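Local coordinates for protein alginate lyase (PDB 3NNB) that probably cleaves the polysaccharide alginate by beta-elimination, as alginate lyases do, at residues L286-Y300 with I346-Y359. Numbering follows the deposited sequence. Where two conformers were deposited one is given.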
ATOM      1  N   LEU A 286       4.475  -2.229   9.858  1.00  7.62           N
ATOM      2  CA  LEU A 286       3.249  -2.297  10.653  1.00  6.86           C
ATOM      3  C   LEU A 286       2.120  -3.019   9.957  1.00  6.99           C
ATOM      4  O   LEU A 286       1.341  -3.720  10.599  1.00  7.95           O
ATOM      5  CB  LEU A 286       2.848  -0.917  11.166  1.00  7.39           C
ATOM      6  CG  LEU A 286       3.847  -0.254  12.126  1.00  7.27           C
ATOM      7  CD1 LEU A 286       3.569   1.239  12.390  1.00  9.51           C
ATOM      8  CD2 LEU A 286       3.823  -0.972  13.488  1.00 13.05           C
ATOM      9  N   ASP A 287       2.030  -2.884   8.633  1.00  5.98           N
ATOM     10  CA  ASP A 287       1.091  -3.699   7.870  1.00  6.07           C
ATOM     11  C   ASP A 287       1.410  -5.190   8.049  1.00  7.50           C
ATOM     12  O   ASP A 287       0.508  -5.976   8.277  1.00  8.27           O
ATOM     13  CB  ASP A 287       1.185  -3.379   6.358  1.00  5.99           C
ATOM     14  CG  ASP A 287       0.536  -2.059   5.985  1.00  8.31           C
ATOM     15  OD1 ASP A 287      -0.300  -1.496   6.711  1.00  8.75           O
ATOM     16  OD2 ASP A 287       0.930  -1.543   4.906  1.00 11.27           O
HETATM   17  N   MSE A 288       2.684  -5.589   7.990  1.00  7.43           N
HETATM   18  CA  MSE A 288       3.067  -6.964   8.221  1.00  6.63           C
HETATM   19  C   MSE A 288       2.722  -7.369   9.647  1.00  8.07           C
HETATM   20  O   MSE A 288       2.261  -8.494   9.875  1.00 10.40           O
HETATM   21  CB  MSE A 288       4.558  -7.174   7.964  1.00  6.70           C
HETATM   22  CG  MSE A 288       4.995  -8.633   7.994  1.00  6.47           C
HETATM   23 SE   MSE A 288       3.942  -9.794   6.839  0.75  6.77          SE
HETATM   24  CE  MSE A 288       5.389 -10.571   5.916  1.00 10.53           C
ATOM     25  N   CYS A 289       2.972  -6.493  10.620  1.00  7.89           N
ATOM     26  CA  CYS A 289       2.633  -6.826  12.020  1.00  9.71           C
ATOM     27  C   CYS A 289       1.138  -7.104  12.137  1.00 10.24           C
ATOM     28  O   CYS A 289       0.733  -8.038  12.838  1.00  8.95           O
ATOM     29  CB  CYS A 289       2.986  -5.659  12.949  1.00  7.79           C
ATOM     30  SG  CYS A 289       4.766  -5.390  13.153  1.00  9.58           S
ATOM     31  N   SER A 290       0.317  -6.285  11.453  1.00  8.30           N
ATOM     32  CA  SER A 290      -1.140  -6.446  11.490  1.00  8.91           C
ATOM     33  C   SER A 290      -1.557  -7.781  10.875  1.00  5.89           C
ATOM     34  O   SER A 290      -2.274  -8.572  11.508  1.00  8.58           O
ATOM     35  CB  SER A 290      -1.833  -5.273  10.780  1.00 10.52           C
ATOM     36  OG  SER A 290      -1.508  -4.058  11.446  1.00 12.48           O
ATOM     37  N   ILE A 291      -1.064  -8.074   9.661  1.00  6.55           N
ATOM     38  CA  ILE A 291      -1.361  -9.361   9.024  1.00  7.33           C
ATOM     39  C   ILE A 291      -0.930 -10.528   9.899  1.00  8.21           C
ATOM     40  O   ILE A 291      -1.719 -11.450  10.160  1.00  9.77           O
ATOM     41  CB  ILE A 291      -0.673  -9.490   7.674  1.00  9.07           C
ATOM     42  CG1 ILE A 291      -1.213  -8.417   6.738  1.00  7.73           C
ATOM     43  CG2 ILE A 291      -0.914 -10.888   7.054  1.00 10.64           C
ATOM     44  CD1 ILE A 291      -0.347  -8.265   5.451  1.00 13.04           C
ATOM     45  N   ALA A 292       0.307 -10.460  10.398  1.00  8.37           N
ATOM     46  CA  ALA A 292       0.881 -11.516  11.223  1.00  8.12           C
ATOM     47  C   ALA A 292       0.080 -11.755  12.495  1.00  8.47           C
ATOM     48  O   ALA A 292      -0.078 -12.907  12.941  1.00 10.01           O
ATOM     49  CB  ALA A 292       2.339 -11.169  11.527  1.00  7.89           C
ATOM     50  N   SER A 293      -0.435 -10.702  13.095  1.00  8.74           N
ATOM     51  CA  SER A 293      -1.176 -10.835  14.362  1.00  9.92           C
ATOM     52  C   SER A 293      -2.416 -11.696  14.164  1.00  8.81           C
ATOM     53  O   SER A 293      -2.903 -12.383  15.081  1.00 10.89           O
ATOM     54  CB  SER A 293      -1.595  -9.465  14.916  1.00 13.26           C
ATOM     55  OG  SER A 293      -2.614  -8.876  14.128  1.00 17.72           O
ATOM     56  N   THR A 294      -2.988 -11.624  12.973  1.00  9.70           N
ATOM     57  CA  THR A 294      -4.211 -12.411  12.705  1.00  7.95           C
ATOM     58  C   THR A 294      -3.920 -13.924  12.669  1.00 11.39           C
ATOM     59  O   THR A 294      -4.853 -14.732  12.804  1.00 12.84           O
ATOM     60  CB  THR A 294      -4.927 -11.972  11.415  1.00  7.89           C
ATOM     61  OG1 THR A 294      -4.228 -12.399  10.243  1.00  9.63           O
ATOM     62  CG2 THR A 294      -5.206 -10.460  11.409  1.00  7.76           C
ATOM     63  N   LEU A 295      -2.660 -14.299  12.465  1.00 10.03           N
ATOM     64  CA  LEU A 295      -2.222 -15.656  12.471  1.00  9.63           C
ATOM     65  C   LEU A 295      -1.454 -15.974  13.778  1.00  9.71           C
ATOM     66  O   LEU A 295      -0.826 -17.000  13.852  1.00 10.57           O
ATOM     67  CB  LEU A 295      -1.318 -15.928  11.264  1.00  9.77           C
ATOM     68  CG  LEU A 295      -1.885 -15.707   9.865  1.00 16.49           C
ATOM     69  CD1 LEU A 295      -0.841 -16.071   8.820  1.00 20.53           C
ATOM     70  CD2 LEU A 295      -3.150 -16.497   9.678  1.00 15.44           C
ATOM     71  N   GLY A 296      -1.485 -15.080  14.755  1.00  8.58           N
ATOM     72  CA  GLY A 296      -0.800 -15.292  16.026  1.00  9.90           C
ATOM     73  C   GLY A 296       0.711 -15.256  15.988  1.00 10.82           C
ATOM     74  O   GLY A 296       1.378 -15.790  16.872  1.00  9.77           O
ATOM     75  N   GLN A 297       1.259 -14.604  14.962  1.00 10.42           N
ATOM     76  CA  GLN A 297       2.687 -14.449  14.780  1.00  9.84           C
ATOM     77  C   GLN A 297       3.144 -13.048  15.217  1.00 10.53           C
ATOM     78  O   GLN A 297       2.623 -12.023  14.759  1.00 11.20           O
ATOM     79  CB  GLN A 297       3.086 -14.707  13.327  1.00  8.48           C
ATOM     80  CG  GLN A 297       2.558 -16.032  12.759  1.00 11.91           C
ATOM     81  CD  GLN A 297       3.077 -17.215  13.538  1.00 17.61           C
ATOM     82  OE1 GLN A 297       4.285 -17.396  13.641  1.00 16.93           O
ATOM     83  NE2 GLN A 297       2.164 -17.998  14.148  1.00 13.17           N
ATOM     84  N   ASP A 298       4.073 -13.003  16.158  1.00 11.33           N
ATOM     85  CA  ASP A 298       4.484 -11.727  16.755  1.00 10.62           C
ATOM     86  C   ASP A 298       5.689 -11.180  15.982  1.00 10.87           C
ATOM     87  O   ASP A 298       6.824 -11.361  16.382  1.00 14.09           O
ATOM     88  CB  ASP A 298       4.843 -11.926  18.219  1.00 12.74           C
ATOM     89  CG  ASP A 298       5.085 -10.609  18.938  1.00 13.68           C
ATOM     90  OD1 ASP A 298       5.168  -9.535  18.266  1.00 14.50           O
ATOM     91  OD2 ASP A 298       5.214 -10.635  20.174  1.00 18.00           O
ATOM     92  N   ILE A 299       5.417 -10.495  14.880  1.00  9.13           N
ATOM     93  CA  ILE A 299       6.465  -9.818  14.123  1.00  7.78           C
ATOM     94  C   ILE A 299       6.892  -8.534  14.862  1.00  8.17           C
ATOM     95  O   ILE A 299       8.075  -8.175  14.881  1.00  9.36           O
ATOM     96  CB  ILE A 299       5.955  -9.498  12.719  1.00  8.91           C
ATOM     97  CG1 ILE A 299       5.807 -10.792  11.909  1.00 11.29           C
ATOM     98  CG2 ILE A 299       6.839  -8.434  11.987  1.00 10.48           C
ATOM     99  CD1 ILE A 299       7.162 -11.519  11.641  1.00 11.17           C
ATOM    100  N   TYR A 300       5.943  -7.843  15.491  1.00  7.94           N
ATOM    101  CA  TYR A 300       6.257  -6.539  16.081  1.00  9.32           C
ATOM    102  C   TYR A 300       7.443  -6.607  17.058  1.00  9.75           C
ATOM    103  O   TYR A 300       8.319  -5.747  17.031  1.00  9.63           O
ATOM    104  CB  TYR A 300       5.049  -5.925  16.789  1.00  9.05           C
ATOM    105  CG  TYR A 300       5.301  -4.533  17.292  1.00  7.99           C
ATOM    106  CD1 TYR A 300       5.822  -4.311  18.545  1.00 10.18           C
ATOM    107  CD2 TYR A 300       5.036  -3.401  16.484  1.00  8.56           C
ATOM    108  CE1 TYR A 300       6.059  -3.008  18.993  1.00  9.13           C
ATOM    109  CE2 TYR A 300       5.280  -2.143  16.895  1.00  9.51           C
ATOM    110  CZ  TYR A 300       5.814  -1.934  18.149  1.00 10.43           C
ATOM    111  OH  TYR A 300       6.036  -0.658  18.568  1.00 11.39           O
ATOM    112  N   ILE A 346       1.825   6.820  12.249  1.00  9.00           N
ATOM    113  CA  ILE A 346       2.682   5.685  12.564  1.00  8.16           C
ATOM    114  C   ILE A 346       2.624   5.393  14.069  1.00  8.84           C
ATOM    115  O   ILE A 346       2.555   4.217  14.471  1.00  9.02           O
ATOM    116  CB  ILE A 346       4.148   5.930  12.062  1.00  8.71           C
ATOM    117  CG1 ILE A 346       4.205   5.934  10.516  1.00  8.27           C
ATOM    118  CG2 ILE A 346       5.150   4.920  12.631  1.00  9.56           C
ATOM    119  CD1 ILE A 346       3.860   4.585   9.796  1.00  9.57           C
ATOM    120  N   LEU A 347       2.692   6.449  14.897  1.00  9.33           N
ATOM    121  CA  LEU A 347       2.681   6.284  16.339  1.00 10.49           C
ATOM    122  C   LEU A 347       1.358   5.725  16.879  1.00  8.63           C
ATOM    123  O   LEU A 347       1.367   4.843  17.720  1.00 10.00           O
ATOM    124  CB  LEU A 347       3.041   7.586  17.043  1.00  8.41           C
ATOM    125  CG  LEU A 347       4.477   8.045  16.855  1.00 12.67           C
ATOM    126  CD1 LEU A 347       4.694   9.265  17.720  1.00 14.90           C
ATOM    127  CD2 LEU A 347       5.504   6.956  17.199  1.00 16.47           C
ATOM    128  N   ARG A 348       0.236   6.188  16.333  1.00  9.79           N
ATOM    129  CA  ARG A 348      -1.073   5.564  16.628  1.00  9.62           C
ATOM    130  C   ARG A 348      -1.073   4.071  16.342  1.00 11.33           C
ATOM    131  O   ARG A 348      -1.488   3.264  17.167  1.00 11.42           O
ATOM    132  CB  ARG A 348      -2.141   6.232  15.763  1.00  9.50           C
ATOM    133  CG  ARG A 348      -3.518   5.587  15.765  1.00 10.16           C
ATOM    134  CD  ARG A 348      -4.251   5.600  17.116  1.00 12.65           C
ATOM    135  NE  ARG A 348      -4.563   6.945  17.589  1.00 10.71           N
ATOM    136  CZ  ARG A 348      -5.676   7.644  17.328  1.00 13.16           C
ATOM    137  NH1 ARG A 348      -6.654   7.179  16.565  1.00 11.87           N
ATOM    138  NH2 ARG A 348      -5.806   8.851  17.834  1.00 12.99           N
ATOM    139  N   ARG A 349      -0.567   3.701  15.177  1.00  9.12           N
ATOM    140  CA  ARG A 349      -0.577   2.309  14.762  0.70 10.31           C
ATOM    141  C   ARG A 349       0.331   1.466  15.635  1.00 10.88           C
ATOM    142  O   ARG A 349      -0.034   0.343  16.023  1.00 10.23           O
ATOM    143  CB  ARG A 349      -0.213   2.226  13.286  0.70  9.86           C
ATOM    144  CG  ARG A 349      -1.235   2.938  12.419  0.70  7.89           C
ATOM    145  CD  ARG A 349      -0.716   3.238  11.035  0.70 19.90           C
ATOM    146  NE  ARG A 349      -0.418   2.030  10.291  0.70 15.43           N
ATOM    147  CZ  ARG A 349       0.156   2.021   9.069  0.70 11.95           C
ATOM    148  NH1 ARG A 349       0.479   3.157   8.410  0.70 14.50           N
ATOM    149  NH2 ARG A 349       0.366   0.864   8.505  0.70 12.67           N
ATOM    150  N   ALA A 350       1.508   1.982  15.949  1.00 10.01           N
ATOM    151  CA  ALA A 350       2.463   1.261  16.824  1.00 10.78           C
ATOM    152  C   ALA A 350       1.888   1.035  18.229  1.00  9.77           C
ATOM    153  O   ALA A 350       2.171   0.016  18.873  1.00  9.81           O
ATOM    154  CB  ALA A 350       3.814   2.042  16.909  1.00 10.12           C
ATOM    155  N   SER A 351       1.097   1.996  18.690  1.00 10.41           N
ATOM    156  CA  SER A 351       0.494   1.943  20.021  1.00 10.55           C
ATOM    157  C   SER A 351      -0.438   0.749  20.170  1.00 10.82           C
ATOM    158  O   SER A 351      -0.697   0.312  21.280  1.00 13.63           O
ATOM    159  CB  SER A 351      -0.224   3.257  20.343  1.00  9.54           C
ATOM    160  OG  SER A 351      -1.542   3.305  19.789  1.00 11.92           O
ATOM    161  N   PHE A 352      -0.943   0.193  19.069  1.00 10.67           N
ATOM    162  CA  PHE A 352      -1.781  -1.005  19.126  1.00  9.36           C
ATOM    163  C   PHE A 352      -0.957  -2.214  19.592  1.00 12.64           C
ATOM    164  O   PHE A 352      -1.507  -3.130  20.207  1.00 14.32           O
ATOM    165  CB  PHE A 352      -2.387  -1.380  17.782  1.00 12.10           C
ATOM    166  CG  PHE A 352      -3.276  -0.336  17.163  1.00 13.66           C
ATOM    167  CD1 PHE A 352      -3.668   0.819  17.822  1.00 14.27           C
ATOM    168  CD2 PHE A 352      -3.774  -0.566  15.882  1.00 12.77           C
ATOM    169  CE1 PHE A 352      -4.520   1.726  17.204  1.00 16.11           C
ATOM    170  CE2 PHE A 352      -4.627   0.373  15.260  1.00 18.94           C
ATOM    171  CZ  PHE A 352      -4.991   1.509  15.942  1.00 14.81           C
ATOM    172  N   PHE A 353       0.333  -2.220  19.260  1.00 10.87           N
ATOM    173  CA  PHE A 353       1.228  -3.353  19.558  1.00 10.64           C
ATOM    174  C   PHE A 353       2.001  -3.147  20.856  1.00 12.07           C
ATOM    175  O   PHE A 353       2.403  -4.146  21.487  1.00 14.39           O
ATOM    176  CB  PHE A 353       2.222  -3.554  18.404  1.00  8.37           C
ATOM    177  CG  PHE A 353       1.564  -3.931  17.118  1.00  8.67           C
ATOM    178  CD1 PHE A 353       1.192  -5.240  16.862  1.00 12.69           C
ATOM    179  CD2 PHE A 353       1.214  -2.952  16.178  1.00 11.91           C
ATOM    180  CE1 PHE A 353       0.508  -5.585  15.699  1.00 13.66           C
ATOM    181  CE2 PHE A 353       0.495  -3.294  15.019  1.00 12.98           C
ATOM    182  CZ  PHE A 353       0.178  -4.617  14.764  1.00 14.19           C
ATOM    183  N   ASP A 354       2.238  -1.899  21.234  1.00 12.29           N
ATOM    184  CA  ASP A 354       3.003  -1.595  22.453  1.00 12.84           C
ATOM    185  C   ASP A 354       2.322  -0.440  23.181  1.00 13.01           C
ATOM    186  O   ASP A 354       2.817   0.663  23.188  1.00 12.68           O
ATOM    187  CB  ASP A 354       4.460  -1.271  22.112  1.00 13.29           C
ATOM    188  CG  ASP A 354       5.374  -1.208  23.334  1.00 18.80           C
ATOM    189  OD1 ASP A 354       4.910  -1.416  24.472  1.00 15.43           O
ATOM    190  OD2 ASP A 354       6.578  -0.923  23.133  1.00 16.58           O
ATOM    191  N   PRO A 355       1.144  -0.689  23.758  1.00 12.90           N
ATOM    192  CA  PRO A 355       0.417   0.404  24.408  1.00 17.66           C
ATOM    193  C   PRO A 355       1.153   1.063  25.574  1.00 17.19           C
ATOM    194  O   PRO A 355       0.993   2.245  25.803  1.00 24.28           O
ATOM    195  CB  PRO A 355      -0.888  -0.265  24.886  1.00 16.66           C
ATOM    196  CG  PRO A 355      -0.623  -1.711  24.848  1.00 21.16           C
ATOM    197  CD  PRO A 355       0.439  -1.981  23.855  1.00 16.25           C
ATOM    198  N   LYS A 356       2.005   0.338  26.267  1.00 20.58           N
ATOM    199  CA  LYS A 356       2.693   0.925  27.407  1.00 22.12           C
ATOM    200  C   LYS A 356       3.815   1.902  27.034  1.00 20.16           C
ATOM    201  O   LYS A 356       4.299   2.620  27.906  1.00 17.23           O
ATOM    202  CB  LYS A 356       3.214  -0.182  28.315  1.00 24.61           C
ATOM    203  CG  LYS A 356       2.149  -1.197  28.758  1.00 32.86           C
ATOM    204  CD  LYS A 356       0.810  -0.554  29.135  1.00 36.74           C
ATOM    205  N   ALA A 357       4.225   1.960  25.760  1.00 18.31           N
ATOM    206  CA  ALA A 357       5.335   2.833  25.322  1.00 17.17           C
ATOM    207  C   ALA A 357       4.983   4.316  25.299  1.00 16.42           C
ATOM    208  O   ALA A 357       5.853   5.171  25.203  1.00 17.84           O
ATOM    209  CB  ALA A 357       5.865   2.375  23.929  1.00 15.60           C
ATOM    210  N   GLY A 358       3.704   4.628  25.329  1.00 14.87           N
ATOM    211  CA  GLY A 358       3.271   6.023  25.312  1.00 14.86           C
ATOM    212  C   GLY A 358       3.311   6.691  23.942  1.00 15.62           C
ATOM    213  O   GLY A 358       3.334   7.920  23.845  1.00 17.91           O
ATOM    214  N   TYR A 359       3.231   5.878  22.882  1.00 13.66           N
ATOM    215  CA  TYR A 359       3.371   6.423  21.547  1.00 11.96           C
ATOM    216  C   TYR A 359       2.191   7.309  21.116  1.00 11.95           C
ATOM    217  O   TYR A 359       2.367   8.295  20.404  1.00 11.73           O
ATOM    218  CB  TYR A 359       3.501   5.302  20.522  1.00 11.34           C
ATOM    219  CG  TYR A 359       4.734   4.449  20.630  1.00 11.15           C
ATOM    220  CD1 TYR A 359       5.979   5.000  20.948  1.00 10.40           C
ATOM    221  CD2 TYR A 359       4.676   3.103  20.324  1.00 10.17           C
ATOM    222  CE1 TYR A 359       7.086   4.238  20.984  1.00 10.61           C
ATOM    223  CE2 TYR A 359       5.807   2.319  20.368  1.00 11.94           C
ATOM    224  CZ  TYR A 359       7.004   2.890  20.723  1.00 12.07           C
ATOM    225  OH  TYR A 359       8.139   2.092  20.787  1.00 13.73           O
TER
HETATM  226  O   HOH W   1      -0.877  -0.890  10.955  0.50 14.07           O
HETATM  227  O   HOH W   2       7.613  -0.451  20.798  1.00 10.83           O
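Three side chains grip one water where Tyr300 meets the turn after helix 336-351: its O lies 2.7 Å from Tyr300 OH, 2.6 Å from Asp354 OD2, to which the water donates, and 2.6 Å from Tyr359 OH. The segments 286-293 and 346-351 of two helices run in the same general direction, at 25° to each other, in a mainly helical body consistent with the six-hairpin clan of this family. Helix 274-293 closes in a Schellman motif with Gly296 at C-prime, and the chain then returns to Tyr300. With CG anti to the backbone N (chi1 -175°), the Tyr300 ring reaches across to 346-359, and Phe353 CB sits over its centre, 3.4 Å from the centroid, in a CH-pi contact. The Phe353 ring itself is almost parallel to that of Tyr300 but slid aside with little overlap; Cys289 CB lies over its face, 3.5 Å from Phe353 CZ. A leucine in place of Tyr300 would probably leave the water with Asp354 and Tyr359 alone and take the flat ring face from Phe353 CB. Farther back along the helices, Asp287 OD1 forms a salt bridge of 3.0 Å with Arg349 NH2, described for one of two deposited arginine conformers, while Asp287 OD2 hydrogen-bonds to Tyr169 OH. A second water, accepting from Arg349 NE, donates to Ser290 OG. Beside this polar link, Leu286 CD1 packs 4.0 Å from Ile346 CG2.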